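Local coordinates for photosystem II stability/assembly factor HCF136, chloroplastic (Cyanidioschyzon merolae, PDB 5OJ3), which probably acts in photosystem II biogenesis, being required for an early assembly intermediate that includes D2 and cytochrome b559, at residues R277-A285 / F293-D301. Sequence-based numbering, arbitrary orientation.
Sequences RDVHGNYIA and FLTWVPGSD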
loop_
_atom_site.group_PDB
_atom_site.type_symbol
_atom_site.label_atom_id
_atom_site.label_comp_id
_atom_site.label_asym_id
_atom_site.label_seq_id
_atom_site.Cartn_x
_atom_site.Cartn_y
_atom_site.Cartn_z
ATOM N N ARG A 277 4.782 -3.837 -1.781
ATOM C CA ARG A 277 6.064 -4.387 -2.181
ATOM C C ARG A 277 7.147 -3.971 -1.196
ATOM O O ARG A 277 7.189 -2.826 -0.733
ATOM C CB ARG A 277 6.455 -3.944 -3.598
ATOM C CG ARG A 277 7.621 -4.756 -4.132
ATOM C CD ARG A 277 7.766 -4.601 -5.621
ATOM N NE ARG A 277 9.081 -4.957 -6.113
ATOM C CZ ARG A 277 10.204 -4.302 -5.864
ATOM N NH1 ARG A 277 10.202 -3.185 -5.159
ATOM N NH2 ARG A 277 11.327 -4.748 -6.384
ATOM N N ASP A 278 8.029 -4.913 -0.905
ATOM C CA ASP A 278 9.101 -4.762 0.056
ATOM C C ASP A 278 10.299 -4.077 -0.606
ATOM O O ASP A 278 10.364 -3.913 -1.828
ATOM C CB ASP A 278 9.463 -6.155 0.587
ATOM C CG ASP A 278 10.657 -6.161 1.500
ATOM O OD1 ASP A 278 10.466 -6.045 2.724
ATOM O OD2 ASP A 278 11.790 -6.298 0.993
ATOM N N VAL A 279 11.259 -3.661 0.223
ATOM C CA VAL A 279 12.410 -2.946 -0.298
ATOM C C VAL A 279 13.322 -3.875 -1.086
ATOM O O VAL A 279 14.095 -3.412 -1.933
ATOM C CB VAL A 279 13.142 -2.245 0.860
ATOM C CG1 VAL A 279 14.141 -3.176 1.534
ATOM C CG2 VAL A 279 13.793 -0.975 0.383
ATOM N N HIS A 280 13.253 -5.181 -0.831
ATOM C CA HIS A 280 14.006 -6.184 -1.574
ATOM C C HIS A 280 13.152 -6.928 -2.595
ATOM O O HIS A 280 13.573 -7.976 -3.094
ATOM C CB HIS A 280 14.669 -7.177 -0.612
ATOM C CG HIS A 280 15.458 -6.521 0.479
ATOM N ND1 HIS A 280 15.021 -6.461 1.785
ATOM C CD2 HIS A 280 16.658 -5.893 0.455
ATOM C CE1 HIS A 280 15.921 -5.831 2.520
ATOM N NE2 HIS A 280 16.920 -5.471 1.736
ATOM N N GLY A 281 11.969 -6.410 -2.917
ATOM C CA GLY A 281 11.116 -7.012 -3.920
ATOM C C GLY A 281 10.167 -8.078 -3.424
ATOM O O GLY A 281 9.520 -8.735 -4.249
ATOM N N ASN A 282 10.054 -8.270 -2.113
ATOM C CA ASN A 282 9.067 -9.189 -1.570
ATOM C C ASN A 282 7.681 -8.561 -1.646
ATOM O O ASN A 282 7.518 -7.345 -1.517
ATOM C CB ASN A 282 9.385 -9.553 -0.120
ATOM C CG ASN A 282 10.680 -10.323 0.021
ATOM O OD1 ASN A 282 11.197 -10.877 -0.944
ATOM N ND2 ASN A 282 11.211 -10.363 1.236
ATOM N N TYR A 283 6.679 -9.399 -1.885
ATOM C CA TYR A 283 5.293 -8.958 -1.914
ATOM C C TYR A 283 4.519 -9.568 -0.753
ATOM O O TYR A 283 4.771 -10.704 -0.344
ATOM C CB TYR A 283 4.616 -9.351 -3.229
ATOM C CG TYR A 283 5.006 -8.520 -4.426
ATOM C CD1 TYR A 283 4.479 -7.253 -4.622
ATOM C CD2 TYR A 283 5.905 -9.008 -5.362
ATOM C CE1 TYR A 283 4.837 -6.497 -5.722
ATOM C CE2 TYR A 283 6.272 -8.262 -6.461
ATOM C CZ TYR A 283 5.728 -7.013 -6.644
ATOM O OH TYR A 283 6.095 -6.265 -7.743
ATOM N N ILE A 284 3.565 -8.803 -0.233
ATOM C CA ILE A 284 2.617 -9.310 0.750
ATOM C C ILE A 284 1.235 -8.808 0.363
ATOM O O ILE A 284 1.082 -7.684 -0.132
ATOM C CB ILE A 284 2.979 -8.900 2.194
ATOM C CG1 ILE A 284 2.173 -9.728 3.194
ATOM C CG2 ILE A 284 2.719 -7.422 2.431
ATOM C CD1 ILE A 284 2.755 -9.731 4.583
ATOM N N ALA A 285 0.232 -9.650 0.570
ATOM C CA ALA A 285 -1.123 -9.350 0.138
ATOM C C ALA A 285 -2.076 -10.157 1.004
ATOM O O ALA A 285 -1.657 -10.966 1.838
ATOM C CB ALA A 285 -1.317 -9.664 -1.348
ATOM N N PHE A 293 -3.207 -14.715 4.802
ATOM C CA PHE A 293 -2.487 -13.738 3.998
ATOM C C PHE A 293 -1.469 -14.465 3.129
ATOM O O PHE A 293 -1.176 -15.648 3.329
ATOM C CB PHE A 293 -1.844 -12.646 4.870
ATOM C CG PHE A 293 -0.756 -13.137 5.781
ATOM C CD1 PHE A 293 -1.065 -13.704 7.006
ATOM C CD2 PHE A 293 0.577 -12.989 5.435
ATOM C CE1 PHE A 293 -0.065 -14.143 7.856
ATOM C CE2 PHE A 293 1.580 -13.424 6.281
ATOM C CZ PHE A 293 1.257 -14.001 7.493
ATOM N N LEU A 294 -0.932 -13.739 2.150
ATOM C CA LEU A 294 -0.077 -14.313 1.122
ATOM C C LEU A 294 1.181 -13.476 0.966
ATOM O O LEU A 294 1.158 -12.252 1.134
ATOM C CB LEU A 294 -0.802 -14.405 -0.229
ATOM C CG LEU A 294 -2.026 -15.316 -0.315
ATOM C CD1 LEU A 294 -3.110 -14.696 -1.181
ATOM C CD2 LEU A 294 -1.624 -16.679 -0.855
ATOM N N THR A 295 2.282 -14.147 0.634
ATOM C CA THR A 295 3.551 -13.481 0.390
ATOM C C THR A 295 4.206 -14.079 -0.845
ATOM O O THR A 295 3.949 -15.226 -1.220
ATOM C CB THR A 295 4.518 -13.604 1.580
ATOM O OG1 THR A 295 4.959 -14.963 1.702
ATOM C CG2 THR A 295 3.857 -13.159 2.879
ATOM N N TRP A 296 5.067 -13.280 -1.473
ATOM C CA TRP A 296 5.862 -13.724 -2.608
ATOM C C TRP A 296 7.233 -13.076 -2.518
ATOM O O TRP A 296 7.334 -11.849 -2.417
ATOM C CB TRP A 296 5.201 -13.363 -3.943
ATOM C CG TRP A 296 5.935 -13.902 -5.139
ATOM C CD1 TRP A 296 5.837 -15.158 -5.664
ATOM C CD2 TRP A 296 6.906 -13.211 -5.936
ATOM N NE1 TRP A 296 6.671 -15.287 -6.749
ATOM C CE2 TRP A 296 7.339 -14.106 -6.935
ATOM C CE3 TRP A 296 7.445 -11.921 -5.905
ATOM C CZ2 TRP A 296 8.286 -13.750 -7.896
ATOM C CZ3 TRP A 296 8.383 -11.570 -6.858
ATOM C CH2 TRP A 296 8.793 -12.481 -7.841
ATOM N N VAL A 297 8.279 -13.895 -2.552
ATOM C CA VAL A 297 9.649 -13.388 -2.584
ATOM C C VAL A 297 10.212 -13.721 -3.961
ATOM O O VAL A 297 9.822 -14.738 -4.555
ATOM C CB VAL A 297 10.501 -13.966 -1.443
ATOM C CG1 VAL A 297 9.716 -13.961 -0.136
ATOM C CG2 VAL A 297 11.003 -15.352 -1.784
ATOM N N PRO A 298 11.071 -12.872 -4.527
ATOM C CA PRO A 298 11.589 -13.124 -5.877
ATOM C C PRO A 298 12.173 -14.522 -6.025
ATOM O O PRO A 298 12.798 -15.059 -5.109
ATOM C CB PRO A 298 12.666 -12.049 -6.042
ATOM C CG PRO A 298 12.190 -10.924 -5.191
ATOM C CD PRO A 298 11.512 -11.567 -4.003
ATOM N N GLY A 299 11.938 -15.122 -7.194
ATOM C CA GLY A 299 12.446 -16.434 -7.511
ATOM C C GLY A 299 11.500 -17.584 -7.233
ATOM O O GLY A 299 11.655 -18.651 -7.837
ATOM N N SER A 300 10.523 -17.404 -6.352
ATOM C CA SER A 300 9.584 -18.478 -6.069
ATOM C C SER A 300 8.479 -18.512 -7.116
ATOM O O SER A 300 8.067 -17.480 -7.653
ATOM C CB SER A 300 8.979 -18.318 -4.672
ATOM O OG SER A 300 8.296 -17.084 -4.545
ATOM N N ASP A 301 7.994 -19.717 -7.394
ATOM C CA ASP A 301 7.038 -19.950 -8.466
ATOM C C ASP A 301 5.595 -19.768 -8.022
ATOM O O ASP A 301 4.682 -20.007 -8.817
ATOM C CB ASP A 301 7.228 -21.358 -9.042
ATOM C CG ASP A 301 8.551 -21.518 -9.763
ATOM O OD1 ASP A 301 8.872 -20.658 -10.612
ATOM O OD2 ASP A 301 9.270 -22.499 -9.482
#
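Gly281 meets Pro298 through its carbonyl: the proline CD lies 3.5 Å from Gly281 O, and the pyrrolidine ring lies against the end of the Asp278–Gly281 type I turn. That turn is fastened from within by an Asx turn, Asp278 OD2 accepting from the backbone N of His280. At Asn282 the side chain runs alongside Val297, Asn282 CG 3.8 Å from Val297 CG1, with OD1 turned to Val297 CB and Pro298 CD, while it crosses Pro298 at about a right angle. From Tyr283 onward the two strands pair as the antiparallel hairpin 283-287/292-296, in the middle of one blade of the seven-bladed beta-propeller. Tyr283 N gives Trp296 O a nearly straight bond (174°) in the carbonyl plane, and Trp296 N returns one of 2.8 Å to Tyr283 O. The two side chains lie side by side, pointing the same way, and their rings meet rim to rim, Tyr283 CD2 at Trp296 CE3, with planes 42° apart. The phenol has Arg277 CG over one face, and its hydroxyl is hydrogen-bonded to Glu224 OE1. Trp296 reaches this position with CG anti to the backbone N (chi1 -175°), and its NE1 donates to Ser300 O (2.8 Å), tying the ring to the type II turn of 297-300. With an alanine in place of this indole, a gap would probably open beside the tyrosine rim and Ile232 of strand 232-235, and Ser300 O would lose its indole donor. Ile284, a non-hydrogen-bonded partner of Thr295, sits on the other face of the sheet, where CG1 lies 3.8 Å from Thr295 CG2 and CD1 also reaches Phe293 CD2 at 4.0 Å; Ile317 of strand 314-319 packs against both Ile284 and Phe293. Thr295 OG1 is hydrogen-bonded to His306 NE2. Ala285 and Leu294 exchange two backbone bonds, Ala285 N to Leu294 O being 2.8 Å.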